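Local structure of cell wall surface anchor family protein (Streptococcus agalactiae serogroup V, 3TVY) at residues 166-171 against 318-323; 34-39 against 357-362; 349-354 against 366-371. The protein forms the adhesive tip of group B streptococcal pili, this part being its metal-binding von Willebrand factor A-type domain, and probably helps the bacterium attach to host tissue. All blocks are in the same frame, centred on the assembly; numbering follows the deposited sequence.

Contact 1 (166-171 against 318-323)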
ATOM      1  N   LYS A 166     -16.322  15.891  -7.804  1.00 25.00           N
ATOM      2  CA  LYS A 166     -15.321  15.178  -6.997  1.00 23.98           C
ATOM      3  C   LYS A 166     -14.082  14.695  -7.781  1.00 23.42           C
ATOM      4  O   LYS A 166     -14.187  13.991  -8.822  1.00 21.73           O
ATOM      5  CB  LYS A 166     -15.956  14.044  -6.203  1.00 23.89           C
ATOM      6  CG  LYS A 166     -17.103  14.535  -5.276  1.00 24.91           C
ATOM      7  CD  LYS A 166     -17.925  13.395  -4.689  1.00 22.75           C
ATOM      8  CE  LYS A 166     -18.970  12.868  -5.671  1.00 23.11           C
ATOM      9  NZ  LYS A 166     -20.064  13.853  -5.980  1.00 22.53           N
ATOM     10  N   LEU A 167     -12.924  15.094  -7.252  1.00 22.06           N
ATOM     11  CA  LEU A 167     -11.609  14.827  -7.872  1.00 22.38           C
ATOM     12  C   LEU A 167     -10.630  14.157  -6.875  1.00 21.04           C
ATOM     13  O   LEU A 167     -10.606  14.493  -5.677  1.00 19.48           O
ATOM     14  CB  LEU A 167     -10.979  16.131  -8.344  1.00 22.47           C
ATOM     15  CG  LEU A 167     -11.301  16.888  -9.637  1.00 24.96           C
ATOM     16  CD1 LEU A 167     -12.713  16.809 -10.110  1.00 25.24           C
ATOM     17  CD2 LEU A 167     -10.912  18.313  -9.390  1.00 26.63           C
ATOM     18  N   ILE A 168      -9.840  13.214  -7.386  1.00 19.84           N
ATOM     19  CA  ILE A 168      -8.665  12.737  -6.675  1.00 19.91           C
ATOM     20  C   ILE A 168      -7.399  12.944  -7.514  1.00 19.61           C
ATOM     21  O   ILE A 168      -7.370  12.631  -8.720  1.00 17.77           O
ATOM     22  CB  ILE A 168      -8.790  11.238  -6.278  1.00 20.65           C
ATOM     23  CG1 ILE A 168      -9.936  11.037  -5.281  1.00 19.45           C
ATOM     24  CG2 ILE A 168      -7.466  10.693  -5.726  1.00 18.72           C
ATOM     25  CD1 ILE A 168     -10.362   9.600  -5.125  1.00 19.45           C
ATOM     26  N   PHE A 169      -6.378  13.495  -6.861  1.00 19.32           N
ATOM     27  CA  PHE A 169      -5.041  13.580  -7.432  1.00 19.14           C
ATOM     28  C   PHE A 169      -4.093  12.700  -6.633  1.00 19.48           C
ATOM     29  O   PHE A 169      -3.864  12.938  -5.443  1.00 21.33           O
ATOM     30  CB  PHE A 169      -4.535  15.032  -7.445  1.00 20.13           C
ATOM     31  CG  PHE A 169      -5.275  15.933  -8.417  1.00 19.33           C
ATOM     32  CD1 PHE A 169      -4.807  16.110  -9.712  1.00 20.77           C
ATOM     33  CD2 PHE A 169      -6.430  16.607  -8.026  1.00 20.17           C
ATOM     34  CE1 PHE A 169      -5.478  16.948 -10.617  1.00 19.59           C
ATOM     35  CE2 PHE A 169      -7.113  17.456  -8.932  1.00 17.90           C
ATOM     36  CZ  PHE A 169      -6.634  17.609 -10.215  1.00 20.86           C
ATOM     37  N   HIS A 170      -3.515  11.706  -7.292  1.00 18.63           N
ATOM     38  CA  HIS A 170      -2.716  10.692  -6.619  1.00 18.62           C
ATOM     39  C   HIS A 170      -1.264  10.743  -7.101  1.00 18.80           C
ATOM     40  O   HIS A 170      -0.978  10.495  -8.257  1.00 19.45           O
ATOM     41  CB  HIS A 170      -3.386   9.308  -6.810  1.00 17.86           C
ATOM     42  CG  HIS A 170      -2.670   8.158  -6.159  1.00 16.90           C
ATOM     43  ND1 HIS A 170      -2.938   6.844  -6.497  1.00 15.27           N
ATOM     44  CD2 HIS A 170      -1.695   8.113  -5.212  1.00 15.90           C
ATOM     45  CE1 HIS A 170      -2.168   6.041  -5.780  1.00 15.46           C
ATOM     46  NE2 HIS A 170      -1.404   6.783  -4.997  1.00 16.97           N
ATOM     47  N   VAL A 171      -0.345  11.082  -6.192  1.00 18.86           N
ATOM     48  CA  VAL A 171       1.071  11.136  -6.504  1.00 18.80           C
ATOM     49  C   VAL A 171       1.761   9.926  -5.872  1.00 19.17           C
ATOM     50  O   VAL A 171       1.703   9.756  -4.632  1.00 18.78           O
ATOM     51  CB  VAL A 171       1.717  12.415  -5.966  1.00 18.65           C
ATOM     52  CG1 VAL A 171       3.194  12.419  -6.309  1.00 18.86           C
ATOM     53  CG2 VAL A 171       1.068  13.626  -6.564  1.00 20.49           C
ATOM     54  N   TYR A 318     -16.062   9.760  -9.971  1.00 26.68           N
ATOM     55  CA  TYR A 318     -15.043  10.789  -9.708  1.00 25.05           C
ATOM     56  C   TYR A 318     -14.067  10.953 -10.874  1.00 23.60           C
ATOM     57  O   TYR A 318     -13.817   9.989 -11.618  1.00 23.06           O
ATOM     58  CB  TYR A 318     -14.185  10.479  -8.471  1.00 24.93           C
ATOM     59  CG  TYR A 318     -14.856  10.010  -7.216  1.00 24.24           C
ATOM     60  CD1 TYR A 318     -16.141  10.441  -6.865  1.00 24.37           C
ATOM     61  CD2 TYR A 318     -14.164   9.162  -6.338  1.00 22.29           C
ATOM     62  CE1 TYR A 318     -16.740  10.009  -5.682  1.00 26.46           C
ATOM     63  CE2 TYR A 318     -14.743   8.728  -5.171  1.00 25.18           C
ATOM     64  CZ  TYR A 318     -16.041   9.154  -4.840  1.00 26.57           C
ATOM     65  OH  TYR A 318     -16.628   8.730  -3.675  1.00 26.93           O
ATOM     66  N   ASP A 319     -13.473  12.140 -10.999  1.00 22.00           N
ATOM     67  CA  ASP A 319     -12.255  12.266 -11.811  1.00 21.05           C
ATOM     68  C   ASP A 319     -11.027  11.962 -10.970  1.00 20.74           C
ATOM     69  O   ASP A 319     -10.757  12.653  -9.981  1.00 20.55           O
ATOM     70  CB  ASP A 319     -12.123  13.664 -12.417  1.00 21.35           C
ATOM     71  CG  ASP A 319     -13.229  13.964 -13.412  1.00 23.82           C
ATOM     72  OD1 ASP A 319     -13.177  13.423 -14.537  1.00 23.65           O
ATOM     73  OD2 ASP A 319     -14.130  14.741 -13.054  1.00 25.25           O
ATOM     74  N   ILE A 320     -10.260  10.957 -11.398  1.00 20.19           N
ATOM     75  CA  ILE A 320      -9.112  10.466 -10.626  1.00 18.97           C
ATOM     76  C   ILE A 320      -7.884  10.495 -11.511  1.00 19.02           C
ATOM     77  O   ILE A 320      -7.836   9.848 -12.563  1.00 17.83           O
ATOM     78  CB  ILE A 320      -9.359   9.042 -10.058  1.00 19.45           C
ATOM     79  CG1 ILE A 320     -10.665   8.994  -9.279  1.00 17.70           C
ATOM     80  CG2 ILE A 320      -8.200   8.575  -9.158  1.00 18.78           C
ATOM     81  CD1 ILE A 320     -11.139   7.595  -9.006  1.00 19.59           C
ATOM     82  N   PHE A 321      -6.889  11.269 -11.077  1.00 18.96           N
ATOM     83  CA  PHE A 321      -5.680  11.458 -11.864  1.00 19.37           C
ATOM     84  C   PHE A 321      -4.523  10.890 -11.090  1.00 18.72           C
ATOM     85  O   PHE A 321      -4.466  11.035  -9.876  1.00 19.21           O
ATOM     86  CB  PHE A 321      -5.459  12.959 -12.117  1.00 20.12           C
ATOM     87  CG  PHE A 321      -6.614  13.642 -12.828  1.00 19.84           C
ATOM     88  CD1 PHE A 321      -6.834  13.431 -14.199  1.00 19.07           C
ATOM     89  CD2 PHE A 321      -7.456  14.506 -12.139  1.00 19.76           C
ATOM     90  CE1 PHE A 321      -7.880  14.071 -14.892  1.00 19.17           C
ATOM     91  CE2 PHE A 321      -8.523  15.170 -12.819  1.00 20.75           C
ATOM     92  CZ  PHE A 321      -8.730  14.946 -14.194  1.00 20.82           C
ATOM     93  N   THR A 322      -3.591  10.250 -11.778  1.00 18.83           N
ATOM     94  CA  THR A 322      -2.452   9.625 -11.108  1.00 18.60           C
ATOM     95  C   THR A 322      -1.156  10.067 -11.764  1.00 18.95           C
ATOM     96  O   THR A 322      -1.004   9.910 -12.963  1.00 18.50           O
ATOM     97  CB  THR A 322      -2.555   8.063 -11.208  1.00 17.91           C
ATOM     98  OG1 THR A 322      -3.823   7.652 -10.709  1.00 17.09           O
ATOM     99  CG2 THR A 322      -1.454   7.373 -10.385  1.00 19.32           C
ATOM    100  N   VAL A 323      -0.239  10.632 -10.985  1.00 19.50           N
ATOM    101  CA  VAL A 323       1.074  10.995 -11.516  1.00 19.61           C
ATOM    102  C   VAL A 323       2.101  10.051 -10.867  1.00 20.37           C
ATOM    103  O   VAL A 323       2.315  10.089  -9.662  1.00 19.15           O
ATOM    104  CB  VAL A 323       1.419  12.522 -11.307  1.00 20.54           C
ATOM    105  CG1 VAL A 323       2.896  12.809 -11.672  1.00 18.95           C
ATOM    106  CG2 VAL A 323       0.432  13.426 -12.128  1.00 18.26           C
TER
HETATM  107  O   HOH W   1      -5.046   6.682  -8.361  1.00 22.53           O
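Ile168 lies beside Ile320 and also reaches Tyr318, so one branched side chain bridges two partners on the same face of the sheet. Its CB rests 4.0 Å from CG2 of Ile320, while CD1, carried away from the backbone by an extended chi2 of 165°, touches CD2 of Tyr318 at 4.0 Å. The Tyr318 ring also receives the aliphatic part of Lys166, whose CE comes 3.6 Å from CE1 of Tyr318; the Lys166 ammonium is bonded to the carbonyl of Ser161. The ring takes the apolar contacts, while its hydroxyl is bonded to Asn153 of helix 145-159, which with Leu156 and Ala152 covers this side.

On the other face, Phe321 runs alongside Phe169. CD2 of Phe321 stands over the face of the Phe169 ring, 3.5 Å from CE1 of Phe169, with planes 30° apart and so far offset that they barely overlap.

Five backbone bonds join the strands, among them Phe321 N to Ile168 O at 2.8 Å. Near the C-terminal end a water links His170 ND1 and Thr322 OG1, lying in the plane of the imidazole; His170 NE2 is bonded to Tyr61 OH, and Thr322 OG1 also to Ser346 OG. This is parallel pairing at the centre of a von Willebrand A, Rossmann-like sheet, whose strand 165-172 leads into Asp173 of the magnesium site.

Contact 2 (34-39 against 357-362)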
ATOM      1  N   ALA A  34      10.409  13.227  -2.553  1.00 19.98           N
ATOM      2  CA  ALA A  34       9.535  13.772  -1.505  1.00 20.51           C
ATOM      3  C   ALA A  34       9.465  15.307  -1.501  1.00 20.77           C
ATOM      4  O   ALA A  34       8.383  15.865  -1.300  1.00 21.17           O
ATOM      5  CB  ALA A  34       9.938  13.257  -0.095  1.00 20.23           C
ATOM      6  N   LEU A  35      10.610  15.970  -1.659  1.00 20.90           N
ATOM      7  CA  LEU A  35      10.645  17.443  -1.751  1.00 21.40           C
ATOM      8  C   LEU A  35       9.762  17.941  -2.890  1.00 20.91           C
ATOM      9  O   LEU A  35       8.841  18.736  -2.666  1.00 19.95           O
ATOM     10  CB  LEU A  35      12.078  17.980  -1.941  1.00 21.62           C
ATOM     11  CG  LEU A  35      12.300  19.501  -1.910  1.00 22.01           C
ATOM     12  CD1 LEU A  35      11.672  20.145  -0.661  1.00 24.54           C
ATOM     13  CD2 LEU A  35      13.773  19.864  -1.993  1.00 24.64           C
ATOM     14  N   LYS A  36      10.054  17.436  -4.092  1.00 21.42           N
ATOM     15  CA  LYS A  36       9.426  17.866  -5.331  1.00 21.75           C
ATOM     16  C   LYS A  36       7.960  17.489  -5.394  1.00 22.41           C
ATOM     17  O   LYS A  36       7.125  18.302  -5.817  1.00 22.51           O
ATOM     18  CB  LYS A  36      10.162  17.305  -6.551  1.00 22.86           C
ATOM     19  CG  LYS A  36      11.629  17.817  -6.742  1.00 24.78           C
ATOM     20  CD  LYS A  36      11.693  19.304  -6.569  1.00 28.16           C
ATOM     21  CE  LYS A  36      13.118  19.829  -6.536  1.00 31.81           C
ATOM     22  NZ  LYS A  36      13.655  19.985  -7.887  1.00 32.25           N
ATOM     23  N   ALA A  37       7.651  16.254  -4.996  1.00 21.45           N
ATOM     24  CA  ALA A  37       6.242  15.823  -4.847  1.00 21.76           C
ATOM     25  C   ALA A  37       5.486  16.720  -3.865  1.00 21.68           C
ATOM     26  O   ALA A  37       4.366  17.136  -4.150  1.00 21.87           O
ATOM     27  CB  ALA A  37       6.176  14.367  -4.373  1.00 21.40           C
ATOM     28  N   GLY A  38       6.112  17.030  -2.726  1.00 21.59           N
ATOM     29  CA  GLY A  38       5.489  17.853  -1.678  1.00 21.87           C
ATOM     30  C   GLY A  38       5.187  19.275  -2.100  1.00 22.34           C
ATOM     31  O   GLY A  38       4.094  19.805  -1.845  1.00 21.06           O
ATOM     32  N   GLU A  39       6.173  19.899  -2.738  1.00 22.38           N
ATOM     33  CA  GLU A  39       5.984  21.229  -3.287  1.00 22.86           C
ATOM     34  C   GLU A  39       4.971  21.240  -4.417  1.00 22.51           C
ATOM     35  O   GLU A  39       4.206  22.189  -4.517  1.00 23.43           O
ATOM     36  CB  GLU A  39       7.329  21.820  -3.716  1.00 23.04           C
ATOM     37  CG  GLU A  39       8.188  22.139  -2.515  1.00 23.00           C
ATOM     38  CD  GLU A  39       9.591  22.533  -2.871  1.00 27.75           C
ATOM     39  OE1 GLU A  39      10.092  22.191  -3.984  1.00 30.48           O
ATOM     40  OE2 GLU A  39      10.210  23.178  -2.016  1.00 27.31           O
ATOM     41  N   ASP A 357      11.237  12.696 -14.338  1.00 25.13           N
ATOM     42  CA  ASP A 357      11.922  13.931 -13.909  1.00 24.66           C
ATOM     43  C   ASP A 357      11.045  14.556 -12.825  1.00 23.95           C
ATOM     44  O   ASP A 357       9.858  14.860 -13.065  1.00 22.57           O
ATOM     45  CB  ASP A 357      12.093  14.859 -15.115  1.00 25.15           C
ATOM     46  CG  ASP A 357      12.748  16.195 -14.776  1.00 26.14           C
ATOM     47  OD1 ASP A 357      12.895  16.560 -13.585  1.00 25.45           O
ATOM     48  OD2 ASP A 357      13.073  16.930 -15.745  1.00 31.16           O
ATOM     49  N   THR A 358      11.602  14.701 -11.620  1.00 23.07           N
ATOM     50  CA  THR A 358      10.795  15.162 -10.499  1.00 22.75           C
ATOM     51  C   THR A 358      10.381  16.608 -10.696  1.00 22.43           C
ATOM     52  O   THR A 358       9.548  17.118  -9.959  1.00 20.94           O
ATOM     53  CB  THR A 358      11.503  15.031  -9.148  1.00 22.21           C
ATOM     54  OG1 THR A 358      12.781  15.673  -9.223  1.00 24.42           O
ATOM     55  CG2 THR A 358      11.681  13.563  -8.744  1.00 22.94           C
ATOM     56  N   ASN A 359      10.968  17.272 -11.692  1.00 23.23           N
ATOM     57  CA  ASN A 359      10.645  18.683 -11.905  1.00 24.37           C
ATOM     58  C   ASN A 359       9.441  18.837 -12.825  1.00 24.18           C
ATOM     59  O   ASN A 359       8.982  19.962 -13.100  1.00 25.50           O
ATOM     60  CB  ASN A 359      11.887  19.509 -12.360  1.00 24.22           C
ATOM     61  CG  ASN A 359      12.967  19.608 -11.269  1.00 24.26           C
ATOM     62  OD1 ASN A 359      14.098  19.150 -11.452  1.00 27.39           O
ATOM     63  ND2 ASN A 359      12.634  20.232 -10.153  1.00 22.38           N
ATOM     64  N   LYS A 360       8.919  17.707 -13.294  1.00 24.41           N
ATOM     65  CA  LYS A 360       7.741  17.716 -14.171  1.00 24.14           C
ATOM     66  C   LYS A 360       6.450  17.361 -13.427  1.00 23.51           C
ATOM     67  O   LYS A 360       5.388  17.368 -14.039  1.00 22.61           O
ATOM     68  CB  LYS A 360       7.949  16.764 -15.365  1.00 24.85           C
ATOM     69  CG  LYS A 360       9.033  17.277 -16.385  1.00 29.51           C
ATOM     70  CD  LYS A 360       9.171  16.354 -17.620  1.00 35.09           C
ATOM     71  CE  LYS A 360       8.185  16.739 -18.762  1.00 38.58           C
ATOM     72  NZ  LYS A 360       8.204  15.757 -19.902  1.00 39.45           N
ATOM     73  N   ILE A 361       6.555  17.034 -12.124  1.00 22.37           N
ATOM     74  CA  ILE A 361       5.402  16.552 -11.319  1.00 21.54           C
ATOM     75  C   ILE A 361       4.294  17.581 -11.201  1.00 22.25           C
ATOM     76  O   ILE A 361       3.123  17.289 -11.501  1.00 22.18           O
ATOM     77  CB  ILE A 361       5.807  16.099  -9.886  1.00 21.62           C
ATOM     78  CG1 ILE A 361       6.845  14.967  -9.929  1.00 19.08           C
ATOM     79  CG2 ILE A 361       4.546  15.692  -9.085  1.00 19.34           C
ATOM     80  CD1 ILE A 361       7.423  14.649  -8.530  1.00 18.79           C
ATOM     81  N   TYR A 362       4.644  18.783 -10.746  1.00 21.93           N
ATOM     82  CA  TYR A 362       3.649  19.847 -10.749  1.00 23.60           C
ATOM     83  C   TYR A 362       2.975  20.054 -12.123  1.00 23.76           C
ATOM     84  O   TYR A 362       1.751  20.219 -12.178  1.00 24.39           O
ATOM     85  CB  TYR A 362       4.162  21.186 -10.192  1.00 23.63           C
ATOM     86  CG  TYR A 362       3.058  22.196 -10.266  1.00 24.66           C
ATOM     87  CD1 TYR A 362       1.964  22.111  -9.403  1.00 22.71           C
ATOM     88  CD2 TYR A 362       3.051  23.188 -11.253  1.00 26.02           C
ATOM     89  CE1 TYR A 362       0.921  23.002  -9.478  1.00 22.81           C
ATOM     90  CE2 TYR A 362       1.991  24.093 -11.344  1.00 24.28           C
ATOM     91  CZ  TYR A 362       0.933  23.986 -10.454  1.00 25.54           C
ATOM     92  OH  TYR A 362      -0.112  24.874 -10.516  1.00 25.97           O
TER
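Lys36 and Thr358 meet because the lysine chain bends early: CG is set opposite the carbonyl carbon (chi1 -65°), and a further kink at chi2, -46°, lays the methylenes against the threonine. In Thr358 a chi1 of 53° places OG1 between the backbone N and the carbonyl carbon, on the side of Lys36. The two side chains cross at nearly a right angle, with Lys36 CG 3.5 Å from Thr358 OG1 and Lys36 CB 3.5 Å from Thr358 O. These are contacts of carbon with oxygen; the hydroxyl's polar bond goes to the carbonyl of Ser31, just ahead of helix 33-49.

Nearer the sheet, Ile361, at the start of helix 361-370, extends CD1 to within 3.9 Å of Ala37 N and 4.3 Å of Ala37 CB. The small alanine lets the isoleucine tip come close to the helix backbone, and Ile325 and Val355 of the sheet also touch Ile361. The turn leading into this helix is shaped by Asp357, whose OD1 accepts from Asn359 N at 2.8 Å in an Asx turn.

The chemistry is therefore graded: branched and small apolar groups seal the side near the sheet, whereas a long lysine suits the partly exposed rim, its methylenes packing over Thr358 and its ammonium lying beside the Asn359 side chain.

Contact 3 (349-354 against 366-371)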
ATOM      1  N   THR A 349      -7.741   5.776 -18.679  1.00 21.61           N
ATOM      2  CA  THR A 349      -6.379   5.314 -18.987  1.00 22.29           C
ATOM      3  C   THR A 349      -5.429   6.485 -19.201  1.00 21.90           C
ATOM      4  O   THR A 349      -4.276   6.441 -18.751  1.00 21.15           O
ATOM      5  CB  THR A 349      -6.358   4.390 -20.240  1.00 23.19           C
ATOM      6  OG1 THR A 349      -7.230   3.287 -20.013  1.00 25.06           O
ATOM      7  CG2 THR A 349      -4.973   3.828 -20.470  1.00 24.53           C
ATOM      8  N   GLU A 350      -5.919   7.534 -19.872  1.00 21.09           N
ATOM      9  CA  GLU A 350      -5.097   8.717 -20.117  1.00 21.88           C
ATOM     10  C   GLU A 350      -4.879   9.561 -18.855  1.00 20.05           C
ATOM     11  O   GLU A 350      -4.147  10.523 -18.891  1.00 20.47           O
ATOM     12  CB  GLU A 350      -5.647   9.593 -21.271  1.00 21.67           C
ATOM     13  CG  GLU A 350      -6.978  10.264 -21.016  1.00 25.49           C
ATOM     14  CD  GLU A 350      -8.175   9.447 -21.539  1.00 31.13           C
ATOM     15  OE1 GLU A 350      -9.135  10.072 -22.058  1.00 32.22           O
ATOM     16  OE2 GLU A 350      -8.153   8.181 -21.446  1.00 34.15           O
ATOM     17  N   ASN A 351      -5.544   9.200 -17.762  1.00 19.54           N
ATOM     18  CA  ASN A 351      -5.436   9.919 -16.486  1.00 19.05           C
ATOM     19  C   ASN A 351      -4.238   9.483 -15.631  1.00 18.84           C
ATOM     20  O   ASN A 351      -4.092   9.956 -14.504  1.00 18.70           O
ATOM     21  CB  ASN A 351      -6.737   9.809 -15.671  1.00 18.52           C
ATOM     22  CG  ASN A 351      -7.826  10.765 -16.155  1.00 21.12           C
ATOM     23  OD1 ASN A 351      -7.638  11.505 -17.118  1.00 19.78           O
ATOM     24  ND2 ASN A 351      -8.979  10.760 -15.457  1.00 26.26           N
ATOM     25  N   TYR A 352      -3.403   8.587 -16.164  1.00 18.49           N
ATOM     26  CA  TYR A 352      -2.139   8.255 -15.525  1.00 19.25           C
ATOM     27  C   TYR A 352      -1.012   8.812 -16.357  1.00 19.01           C
ATOM     28  O   TYR A 352      -0.960   8.582 -17.557  1.00 19.24           O
ATOM     29  CB  TYR A 352      -1.965   6.724 -15.350  1.00 19.27           C
ATOM     30  CG  TYR A 352      -0.549   6.271 -14.974  1.00 19.12           C
ATOM     31  CD1 TYR A 352       0.031   6.666 -13.761  1.00 18.53           C
ATOM     32  CD2 TYR A 352       0.211   5.436 -15.835  1.00 17.27           C
ATOM     33  CE1 TYR A 352       1.338   6.243 -13.399  1.00 17.73           C
ATOM     34  CE2 TYR A 352       1.517   5.013 -15.483  1.00 14.39           C
ATOM     35  CZ  TYR A 352       2.063   5.437 -14.259  1.00 16.19           C
ATOM     36  OH  TYR A 352       3.321   5.056 -13.867  1.00 17.17           O
ATOM     37  N   THR A 353      -0.111   9.553 -15.734  1.00 19.58           N
ATOM     38  CA  THR A 353       1.145   9.914 -16.403  1.00 20.77           C
ATOM     39  C   THR A 353       2.316   9.586 -15.484  1.00 21.35           C
ATOM     40  O   THR A 353       2.320   9.950 -14.299  1.00 21.32           O
ATOM     41  CB  THR A 353       1.231  11.429 -16.771  1.00 20.72           C
ATOM     42  OG1 THR A 353       0.047  11.836 -17.464  1.00 22.20           O
ATOM     43  CG2 THR A 353       2.477  11.725 -17.657  1.00 20.54           C
ATOM     44  N   ASN A 354       3.326   8.945 -16.058  1.00 22.10           N
ATOM     45  CA  ASN A 354       4.540   8.597 -15.355  1.00 22.13           C
ATOM     46  C   ASN A 354       5.660   9.531 -15.803  1.00 22.86           C
ATOM     47  O   ASN A 354       5.944   9.577 -16.976  1.00 23.52           O
ATOM     48  CB  ASN A 354       4.906   7.178 -15.734  1.00 21.05           C
ATOM     49  CG  ASN A 354       6.033   6.633 -14.911  1.00 21.09           C
ATOM     50  OD1 ASN A 354       6.309   7.089 -13.786  1.00 19.87           O
ATOM     51  ND2 ASN A 354       6.674   5.623 -15.439  1.00 17.45           N
ATOM     52  N   ASN A 366      -0.965  19.996 -12.905  1.00 23.85           N
ATOM     53  CA  ASN A 366      -1.599  21.187 -13.431  1.00 24.63           C
ATOM     54  C   ASN A 366      -2.358  20.879 -14.722  1.00 25.09           C
ATOM     55  O   ASN A 366      -3.520  21.284 -14.889  1.00 24.92           O
ATOM     56  CB  ASN A 366      -0.566  22.270 -13.648  1.00 24.67           C
ATOM     57  CG  ASN A 366      -1.201  23.635 -13.811  1.00 27.64           C
ATOM     58  OD1 ASN A 366      -2.314  23.863 -13.324  1.00 32.27           O
ATOM     59  ND2 ASN A 366      -0.497  24.552 -14.469  1.00 26.05           N
ATOM     60  N   LYS A 367      -1.703  20.141 -15.616  1.00 25.06           N
ATOM     61  CA  LYS A 367      -2.298  19.706 -16.865  1.00 25.29           C
ATOM     62  C   LYS A 367      -3.633  19.028 -16.631  1.00 25.30           C
ATOM     63  O   LYS A 367      -4.605  19.327 -17.339  1.00 24.32           O
ATOM     64  CB  LYS A 367      -1.354  18.753 -17.586  1.00 25.95           C
ATOM     65  CG  LYS A 367      -1.888  18.208 -18.896  1.00 27.78           C
ATOM     66  CD  LYS A 367      -1.046  17.012 -19.365  1.00 30.32           C
ATOM     67  CE  LYS A 367      -1.145  15.836 -18.363  1.00 32.21           C
ATOM     68  NZ  LYS A 367      -0.363  14.676 -18.889  1.00 34.51           N
ATOM     69  N   TYR A 368      -3.670  18.114 -15.653  1.00 24.85           N
ATOM     70  CA  TYR A 368      -4.907  17.399 -15.282  1.00 25.52           C
ATOM     71  C   TYR A 368      -5.955  18.292 -14.630  1.00 25.56           C
ATOM     72  O   TYR A 368      -7.133  18.173 -14.942  1.00 25.65           O
ATOM     73  CB  TYR A 368      -4.629  16.192 -14.358  1.00 25.63           C
ATOM     74  CG  TYR A 368      -4.054  14.977 -15.085  1.00 25.52           C
ATOM     75  CD1 TYR A 368      -4.583  14.548 -16.303  1.00 26.14           C
ATOM     76  CD2 TYR A 368      -2.987  14.261 -14.548  1.00 25.37           C
ATOM     77  CE1 TYR A 368      -4.054  13.441 -16.971  1.00 26.37           C
ATOM     78  CE2 TYR A 368      -2.459  13.146 -15.200  1.00 23.41           C
ATOM     79  CZ  TYR A 368      -2.999  12.741 -16.402  1.00 24.01           C
ATOM     80  OH  TYR A 368      -2.492  11.647 -17.063  1.00 24.61           O
ATOM     81  N   PHE A 369      -5.536  19.151 -13.701  1.00 26.36           N
ATOM     82  CA  PHE A 369      -6.424  20.171 -13.163  1.00 27.19           C
ATOM     83  C   PHE A 369      -6.997  21.045 -14.295  1.00 28.20           C
ATOM     84  O   PHE A 369      -8.187  21.369 -14.287  1.00 29.68           O
ATOM     85  CB  PHE A 369      -5.729  21.037 -12.106  1.00 26.44           C
ATOM     86  CG  PHE A 369      -6.666  21.947 -11.366  1.00 26.32           C
ATOM     87  CD1 PHE A 369      -7.614  21.434 -10.511  1.00 27.15           C
ATOM     88  CD2 PHE A 369      -6.598  23.327 -11.533  1.00 28.58           C
ATOM     89  CE1 PHE A 369      -8.501  22.288  -9.825  1.00 28.93           C
ATOM     90  CE2 PHE A 369      -7.470  24.176 -10.865  1.00 29.01           C
ATOM     91  CZ  PHE A 369      -8.418  23.656 -10.013  1.00 27.72           C
ATOM     92  N   LYS A 370      -6.190  21.397 -15.284  1.00 28.53           N
ATOM     93  CA  LYS A 370      -6.697  22.254 -16.375  1.00 29.50           C
ATOM     94  C   LYS A 370      -7.796  21.635 -17.241  1.00 30.01           C
ATOM     95  O   LYS A 370      -8.614  22.389 -17.778  1.00 30.49           O
ATOM     96  CB  LYS A 370      -5.576  22.805 -17.254  1.00 29.56           C
ATOM     97  CG  LYS A 370      -4.825  23.966 -16.608  1.00 31.27           C
ATOM     98  CD  LYS A 370      -3.815  24.583 -17.573  1.00 34.76           C
ATOM     99  CE  LYS A 370      -2.491  23.848 -17.557  1.00 37.01           C
ATOM    100  NZ  LYS A 370      -1.520  24.542 -18.469  1.00 40.59           N
ATOM    101  N   THR A 371      -7.838  20.299 -17.359  1.00 29.37           N
ATOM    102  CA  THR A 371      -8.914  19.613 -18.087  1.00 29.55           C
ATOM    103  C   THR A 371     -10.263  19.735 -17.365  1.00 30.91           C
ATOM    104  O   THR A 371     -11.311  19.492 -17.967  1.00 30.45           O
ATOM    105  CB  THR A 371      -8.639  18.092 -18.314  1.00 29.55           C
ATOM    106  OG1 THR A 371      -8.612  17.412 -17.058  1.00 26.91           O
ATOM    107  CG2 THR A 371      -7.316  17.840 -19.057  1.00 29.85           C
TER
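Tyr368 crosses from helix 361-370 to the Glu350 carbonyl and the Thr353 hydroxyl, and each part of it finds a different partner. CB points toward segment 349-354, and CG, opposite the carbonyl carbon at chi1 -76°, sends the ring straight at it. One ring face is covered by CE of its neighbour Lys367, 4.0 Å above the centre. Farther out, CE1 comes 3.5 Å from Glu350 O, which lies at the ring edge near its plane, and CE2 is 3.6 Å from Thr353 OG1.

At the tip, OH is both donor and acceptor. It donates to Glu350 O at 2.7 Å, tilted 24° from the carbonyl plane, and accepts from Thr353 OG1 at 2.6 Å. Lys367 NZ in turn donates to Thr353 OG1 at 3.2 Å, its chain bent at chi3, 64°, to bring the ammonium tip to tip with the hydroxyl. A relay runs from ammonium through two hydroxyls to a carbonyl, fixing the rotation of both hydroxyls. Glu364 forms a salt bridge with Lys367 NZ and would balance its charge.

A tyrosine fits because it is long enough to span the gap between helix and edge strand, and polar only at its end. Its ring stacks on Phe321 of strand 319-325, while strand 352-355 bonds to that same strand through its backbone; helix 335-344 packs against Tyr352 on the other side of the sheet.

Overall arrangement
Contact 1 is the core of the three: two inner strands of the parallel sheet, zipped by backbone bonds and buried on both faces. Contacts 2 and 3 are only partly buried, and both use helix 361-370, near its start and toward its C-terminal part respectively. Contact 2 sets that helix against helix 33-49 by side-chain packing, while contact 3 ties it to edge strand 352-355 and the turn before it by a short chain of polar bonds. Contact 1 joins them: Val171 meets Ala37, Val323 meets Ile361, and Thr322 pairs with Asn351 and Thr353. Along the chain, contact 1 is nested within the loop that contact 2 closes, and contacts 2 and 3 interlock.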